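PDB 4E72: uncharacterized protein from Pseudomonas aeruginosa, which is of unknown function, belongs to the DUF3298 family and is probably made as an exported, lipid-anchored precursor. Local coordinates for residues Ala144-Lys147 with Gln148-Leu151; Asp77-Glu80 with Pro81-Ser85; Ile216-Pro219 with Asn220-Pro223. All blocks are in the same frame, centred on the assembly; numbering follows the deposited sequence.

Contact 1 of 3, residues Ala144-Lys147 with Gln148-Leu151; sequences AFWK and QAEL
Trp146 and Ala149, three residues apart on one helix, make the apolar contact of this turn. The alanine methyl comes up obliquely to the six-membered ring of the indole, CB of Ala149 lying 3.6 Å from CE3 of Trp146. The tryptophan CG stands anti to its own carbonyl carbon (chi1 -66°), which lays the indole along the buried side of the helix. Phe145 presses on the same indole: its CD2 sits 3.8 Å above the middle of the ring system, while CE2 of Trp146 lies in the plane of the phenyl ring at its edge. The two aromatic groups thus meet edge to face, the phenyl supplying the edge.

The backbone bonds are those of a regular alpha-helix, each running from a residue to the one four before it. Gln148 N donates to Ala144 O at 3.2 Å, Ala149 N to Phe145 O at 3.0 Å and Glu150 N to Trp146 O at 2.9 Å; the bond from Leu151 N to Lys147 O, at 3.4 Å, is weak.

On the outer side, Lys147 and Glu150 run side by side in the same direction. They meet through aliphatic carbon and carboxylate, not through their charges: CD of Lys147 is 4.0 Å from OE1 of Glu150, whereas NZ of Lys147 remains 6.1 Å from that oxygen. Their charges therefore probably attract only weakly, and no salt bridge forms.

Trp146 NE1 is bonded to Glu142 one turn earlier, and Gln148 OE1 takes a weak bond from Arg212. Helix 142-159 packs on the three-stranded antiparallel sheet, against two of its strands, with Phe145, Trp146 and Ala149 on Leu189 of strand 187-190, Phe145, Gln148 and Ala149 on Ile208 of strand 205-208, and Leu133 of helix 133-136 beside the two aromatic rings.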
loop_
_atom_site.group_PDB
_atom_site.type_symbol
_atom_site.label_atom_id
_atom_site.label_comp_id
_atom_site.label_asym_id
_atom_site.label_seq_id
_atom_site.Cartn_x
_atom_site.Cartn_y
_atom_site.Cartn_z
ATOM N N ALA A 144 4.679 -2.353 -22.146
ATOM C CA ALA A 144 3.305 -2.039 -22.569
ATOM C C ALA A 144 2.419 -1.605 -21.370
ATOM O O ALA A 144 1.585 -0.716 -21.524
ATOM C CB ALA A 144 2.684 -3.236 -23.273
ATOM N N PHE A 145 2.619 -2.210 -20.180
ATOM C CA PHE A 145 1.875 -1.828 -18.969
ATOM C C PHE A 145 2.172 -0.370 -18.557
ATOM O O PHE A 145 1.240 0.399 -18.286
ATOM C CB PHE A 145 2.195 -2.773 -17.803
ATOM C CG PHE A 145 1.520 -2.414 -16.494
ATOM C CD1 PHE A 145 0.199 -2.781 -16.250
ATOM C CD2 PHE A 145 2.221 -1.741 -15.490
ATOM C CE1 PHE A 145 -0.407 -2.490 -15.033
ATOM C CE2 PHE A 145 1.609 -1.435 -14.283
ATOM C CZ PHE A 145 0.290 -1.798 -14.067
ATOM N N TRP A 146 3.453 0.022 -18.543
ATOM C CA TRP A 146 3.785 1.375 -18.109
ATOM C C TRP A 146 3.391 2.398 -19.175
ATOM O O TRP A 146 3.133 3.546 -18.816
ATOM C CB TRP A 146 5.242 1.501 -17.642
ATOM C CG TRP A 146 5.497 0.692 -16.400
ATOM C CD1 TRP A 146 6.160 -0.497 -16.325
ATOM C CD2 TRP A 146 4.979 0.948 -15.079
ATOM N NE1 TRP A 146 6.147 -0.965 -15.032
ATOM C CE2 TRP A 146 5.401 -0.115 -14.252
ATOM C CE3 TRP A 146 4.217 1.984 -14.509
ATOM C CZ2 TRP A 146 5.095 -0.167 -12.887
ATOM C CZ3 TRP A 146 3.874 1.907 -13.174
ATOM C CH2 TRP A 146 4.316 0.846 -12.372
ATOM N N LYS A 147 3.225 1.965 -20.445
ATOM C CA LYS A 147 2.716 2.837 -21.511
ATOM C C LYS A 147 1.261 3.183 -21.238
ATOM O O LYS A 147 0.887 4.334 -21.434
ATOM C CB LYS A 147 2.865 2.206 -22.908
ATOM C CG LYS A 147 4.313 2.143 -23.393
ATOM C CD LYS A 147 4.840 3.451 -23.979
ATOM C CE LYS A 147 6.205 3.270 -24.617
ATOM N NZ LYS A 147 6.160 2.449 -25.866
ATOM N N GLN A 148 0.458 2.213 -20.723
ATOM C CA GLN A 148 -0.947 2.423 -20.335
ATOM C C GLN A 148 -1.045 3.240 -19.054
ATOM O O GLN A 148 -1.997 3.999 -18.878
ATOM C CB GLN A 148 -1.706 1.091 -20.173
ATOM C CG GLN A 148 -1.770 0.241 -21.456
ATOM C CD GLN A 148 -2.234 1.020 -22.661
ATOM O OE1 GLN A 148 -3.343 1.554 -22.685
ATOM N NE2 GLN A 148 -1.371 1.148 -23.665
ATOM N N ALA A 149 -0.056 3.092 -18.166
ATOM C CA ALA A 149 0.074 3.840 -16.911
ATOM C C ALA A 149 0.290 5.320 -17.228
ATOM O O ALA A 149 -0.282 6.169 -16.553
ATOM C CB ALA A 149 1.237 3.292 -16.098
ATOM N N GLU A 150 1.099 5.614 -18.291
ATOM C CA GLU A 150 1.380 6.964 -18.811
ATOM C C GLU A 150 0.058 7.642 -19.249
ATOM O O GLU A 150 -0.143 8.826 -18.998
ATOM C CB GLU A 150 2.354 6.887 -20.006
ATOM C CG GLU A 150 3.821 6.738 -19.649
ATOM C CD GLU A 150 4.765 6.210 -20.719
ATOM O OE1 GLU A 150 4.820 6.800 -21.823
ATOM O OE2 GLU A 150 5.506 5.243 -20.422
ATOM N N LEU A 151 -0.829 6.879 -19.900
ATOM C CA LEU A 151 -2.135 7.363 -20.358
ATOM C C LEU A 151 -3.023 7.689 -19.137
ATOM O O LEU A 151 -3.660 8.749 -19.114
ATOM C CB LEU A 151 -2.793 6.318 -21.300
ATOM C CG LEU A 151 -4.228 6.587 -21.802
ATOM C CD1 LEU A 151 -4.332 7.890 -22.615
ATOM C CD2 LEU A 151 -4.752 5.391 -22.577
#

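Contact 2 of 3, residues Asp77-Glu80 with Pro81-Ser85; sequences DSAE and PGWSS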
loop_
_atom_site.group_PDB
_atom_site.type_symbol
_atom_site.label_atom_id
_atom_site.label_comp_id
_atom_site.label_asym_id
_atom_site.label_seq_id
_atom_site.Cartn_x
_atom_site.Cartn_y
_atom_site.Cartn_z
ATOM N N ASP A 77 11.496 1.905 23.322
ATOM C CA ASP A 77 12.730 1.879 24.118
ATOM C C ASP A 77 13.752 2.927 23.643
ATOM O O ASP A 77 14.563 3.368 24.438
ATOM C CB ASP A 77 13.369 0.463 24.098
ATOM C CG ASP A 77 14.414 0.224 25.183
ATOM O OD1 ASP A 77 14.048 0.265 26.391
ATOM O OD2 ASP A 77 15.595 -0.016 24.832
ATOM N N SER A 78 13.727 3.317 22.382
ATOM C CA SER A 78 14.726 4.250 21.851
ATOM C C SER A 78 14.147 5.594 21.373
ATOM O O SER A 78 14.930 6.488 21.037
ATOM C CB SER A 78 15.490 3.595 20.699
ATOM O OG SER A 78 14.645 3.041 19.703
ATOM N N ALA A 79 12.807 5.749 21.354
ATOM C CA ALA A 79 12.164 6.974 20.862
ATOM C C ALA A 79 12.496 8.179 21.710
ATOM O O ALA A 79 12.620 8.054 22.925
ATOM C CB ALA A 79 10.656 6.802 20.793
ATOM N N GLU A 80 12.669 9.350 21.060
ATOM C CA GLU A 80 12.913 10.623 21.744
ATOM C C GLU A 80 11.554 11.284 22.028
ATOM O O GLU A 80 10.566 10.755 21.536
ATOM C CB GLU A 80 13.801 11.516 20.878
ATOM C CG GLU A 80 15.281 11.156 20.925
ATOM C CD GLU A 80 16.185 11.944 19.992
ATOM O OE1 GLU A 80 15.728 12.944 19.392
ATOM O OE2 GLU A 80 17.362 11.549 19.853
ATOM N N PRO A 81 11.428 12.367 22.840
ATOM C CA PRO A 81 10.083 12.933 23.107
ATOM C C PRO A 81 9.343 13.425 21.850
ATOM O O PRO A 81 9.951 14.005 20.950
ATOM C CB PRO A 81 10.376 14.101 24.062
ATOM C CG PRO A 81 11.685 13.705 24.751
ATOM C CD PRO A 81 12.468 13.055 23.652
ATOM N N GLY A 82 8.043 13.121 21.799
ATOM C CA GLY A 82 7.121 13.506 20.739
ATOM C C GLY A 82 7.039 12.562 19.559
ATOM O O GLY A 82 6.233 12.785 18.650
ATOM N N TRP A 83 7.899 11.527 19.533
ATOM C CA TRP A 83 7.939 10.566 18.423
ATOM C C TRP A 83 6.726 9.660 18.435
ATOM O O TRP A 83 6.184 9.337 19.489
ATOM C CB TRP A 83 9.219 9.724 18.471
ATOM C CG TRP A 83 10.488 10.445 18.110
ATOM C CD1 TRP A 83 10.725 11.790 18.163
ATOM C CD2 TRP A 83 11.724 9.834 17.731
ATOM N NE1 TRP A 83 12.026 12.055 17.792
ATOM C CE2 TRP A 83 12.666 10.870 17.537
ATOM C CE3 TRP A 83 12.118 8.498 17.479
ATOM C CZ2 TRP A 83 13.978 10.620 17.121
ATOM C CZ3 TRP A 83 13.419 8.253 17.055
ATOM C CH2 TRP A 83 14.338 9.302 16.900
ATOM N N SER A 84 6.323 9.228 17.260
ATOM C CA SER A 84 5.197 8.312 17.081
ATOM C C SER A 84 5.379 7.490 15.830
ATOM O O SER A 84 6.032 7.921 14.865
ATOM C CB SER A 84 3.863 9.055 17.030
ATOM O OG SER A 84 3.842 9.995 15.969
ATOM N N SER A 85 4.781 6.302 15.859
ATOM C CA SER A 85 4.811 5.362 14.761
ATOM C C SER A 85 3.431 4.702 14.649
ATOM O O SER A 85 2.890 4.214 15.651
ATOM C CB SER A 85 5.934 4.340 14.969
ATOM O OG SER A 85 5.873 3.295 14.015
HETATM O O HOH W 1 13.619 14.399 18.681
#
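From Glu80 to Trp83 the backbone makes a type II beta turn, with Gly82 at positive phi (88°) and a weak closing bond from Trp83 N to Glu80 O of 3.4 Å. The indole of Trp83 folds back over Glu80, the first residue of the turn, and Ala79 before it; its CG, anti to the carbonyl carbon and beside the backbone N (chi1 -72°), turns it that way. Glu80 N lies 3.5 Å above the centre of the ring system, and Glu80 O is over a face as well. Beside them the CB of Glu80 makes a CH-pi contact, 3.8 Å from the centroid of the five-membered ring of Trp83. The Glu80 chain then continues, extended, alongside the indole, its carboxylate plane turned 41° from the ring. One water joins the two polar ends: it donates to Glu80 OE1 at 2.7 Å and accepts from Trp83 NE1 at 3.0 Å. At the other end of the indole, CE3 of Trp83 is 3.7 Å from CA of Ala79. Phe75 of helix 68-78 also touches Trp83. This is a helix-to-strand connection at the surface: the proline-glycine turn reverses the chain leaving helix 68-78 and delivers it into strand 84-95 of the mixed sheet.

Contact 3 of 3, residues Ile216-Pro219 with Asn220-Pro223; sequences IVKP and NLFP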
loop_
_atom_site.group_PDB
_atom_site.type_symbol
_atom_site.label_atom_id
_atom_site.label_comp_id
_atom_site.label_asym_id
_atom_site.label_seq_id
_atom_site.Cartn_x
_atom_site.Cartn_y
_atom_site.Cartn_z
ATOM N N ILE A 216 -1.977 -7.579 -21.893
ATOM C CA ILE A 216 -0.973 -6.987 -21.021
ATOM C C ILE A 216 -1.066 -7.697 -19.667
ATOM O O ILE A 216 -0.093 -8.308 -19.230
ATOM C CB ILE A 216 -1.052 -5.435 -20.888
ATOM C CG1 ILE A 216 -1.081 -4.660 -22.245
ATOM C CG2 ILE A 216 0.059 -4.916 -20.002
ATOM C CD1 ILE A 216 -0.182 -5.101 -23.337
ATOM N N VAL A 217 -2.222 -7.594 -19.000
ATOM C CA VAL A 217 -2.486 -8.277 -17.733
ATOM C C VAL A 217 -3.046 -9.683 -18.103
ATOM O O VAL A 217 -3.773 -9.797 -19.080
ATOM C CB VAL A 217 -3.452 -7.434 -16.842
ATOM C CG1 VAL A 217 -3.969 -8.244 -15.658
ATOM C CG2 VAL A 217 -2.779 -6.142 -16.350
ATOM N N LYS A 218 -2.647 -10.742 -17.384
ATOM C CA LYS A 218 -3.126 -12.113 -17.586
ATOM C C LYS A 218 -4.672 -12.143 -17.567
ATOM O O LYS A 218 -5.263 -11.533 -16.683
ATOM C CB LYS A 218 -2.554 -13.023 -16.497
ATOM C CG LYS A 218 -1.112 -13.436 -16.764
ATOM C CD LYS A 218 -0.504 -14.078 -15.554
ATOM C CE LYS A 218 0.855 -14.654 -15.865
ATOM N NZ LYS A 218 1.711 -14.708 -14.653
ATOM N N PRO A 219 -5.349 -12.772 -18.567
ATOM C CA PRO A 219 -6.830 -12.733 -18.602
ATOM C C PRO A 219 -7.545 -13.291 -17.354
ATOM O O PRO A 219 -8.621 -12.802 -17.010
ATOM C CB PRO A 219 -7.175 -13.568 -19.833
ATOM C CG PRO A 219 -5.951 -13.547 -20.674
ATOM C CD PRO A 219 -4.796 -13.498 -19.726
ATOM N N ASN A 220 -6.965 -14.309 -16.689
ATOM C CA ASN A 220 -7.512 -14.971 -15.488
ATOM C C ASN A 220 -7.541 -14.064 -14.238
ATOM O O ASN A 220 -8.122 -14.453 -13.217
ATOM C CB ASN A 220 -6.705 -16.242 -15.170
ATOM C CG ASN A 220 -5.187 -16.109 -15.301
ATOM O OD1 ASN A 220 -4.599 -16.285 -16.386
ATOM N ND2 ASN A 220 -4.512 -15.856 -14.185
ATOM N N LEU A 221 -6.913 -12.878 -14.316
ATOM C CA LEU A 221 -6.844 -11.910 -13.236
ATOM C C LEU A 221 -7.794 -10.732 -13.484
ATOM O O LEU A 221 -7.884 -9.836 -12.638
ATOM C CB LEU A 221 -5.398 -11.413 -13.048
ATOM C CG LEU A 221 -4.401 -12.452 -12.534
ATOM C CD1 LEU A 221 -2.980 -11.909 -12.603
ATOM C CD2 LEU A 221 -4.740 -12.901 -11.105
ATOM N N PHE A 222 -8.474 -10.720 -14.653
ATOM C CA PHE A 222 -9.481 -9.712 -14.966
ATOM C C PHE A 222 -10.688 -9.940 -14.042
ATOM O O PHE A 222 -10.964 -11.088 -13.667
ATOM C CB PHE A 222 -9.917 -9.750 -16.444
ATOM C CG PHE A 222 -9.077 -8.911 -17.390
ATOM C CD1 PHE A 222 -7.693 -9.093 -17.472
ATOM C CD2 PHE A 222 -9.675 -8.005 -18.256
ATOM C CE1 PHE A 222 -6.920 -8.345 -18.378
ATOM C CE2 PHE A 222 -8.910 -7.293 -19.190
ATOM C CZ PHE A 222 -7.532 -7.429 -19.209
ATOM N N PRO A 223 -11.399 -8.868 -13.636
ATOM C CA PRO A 223 -12.521 -9.062 -12.710
ATOM C C PRO A 223 -13.689 -9.808 -13.368
ATOM O O PRO A 223 -13.906 -9.722 -14.590
ATOM C CB PRO A 223 -12.889 -7.638 -12.302
ATOM C CG PRO A 223 -12.405 -6.775 -13.398
ATOM C CD PRO A 223 -11.191 -7.439 -13.957
#
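Leu221 N donates to Lys218 O at 3.2 Å and Phe222 N to Pro219 O at 3.1 Å, two successive bonds, each spanning three residues, that mark a short 3-10 turn. In both the donor stands well above the carbonyl plane, by 50° and 63°, and not on a lone pair, as the tight winding brings each N-H over its acceptor. Pro219, without an N-H to give, lies early in the turn. The amine of Lys218 is bonded to the backbone oxygen of Asp135, and the Lys218 backbone pairs with Met136, which ties the turn to helix 133-136. Around the outside of the turn, CB of Lys218 packs loosely on two side chains, 4.1 Å from CD1 of Leu221 and 3.9 Å from OD1 of Asn220. With CG anti to the carbonyl carbon (chi1 -88°), the Phe222 ring comes back toward Val217 and Lys218, and Tyr210 meets it with the ring planes steeply inclined. The edge of the phenyl ring faces two carbonyl oxygens: CD1 of Phe222 is 3.5 Å from Lys218 O, and CE1 of Phe222 is equally far from Val217 O. CE1 of Phe222 also makes the apolar contact, crossing Val217 at an angle, 3.9 Å from its CB.

Followed from the N terminus, the three contacts come in series, and none encloses or crosses another. Contact 2 comes first and closes a tight turn where helix 68-78 gives way to strand 84-95 of the mixed sheet. Contact 1 follows, within helix 142-159, and closes no loop. Contact 3 closes a 3-10 turn near the C terminus, after strand 205-208. Contacts 1 and 3 lie on the same side of the chain's centre, their centres 16 Å apart, and touch where Ile216 packs on Ala144 and Phe145, joining the C-terminal tail to the helix. Contact 2 stands on the opposite side, its nearest atoms about 27 Å from contact 1.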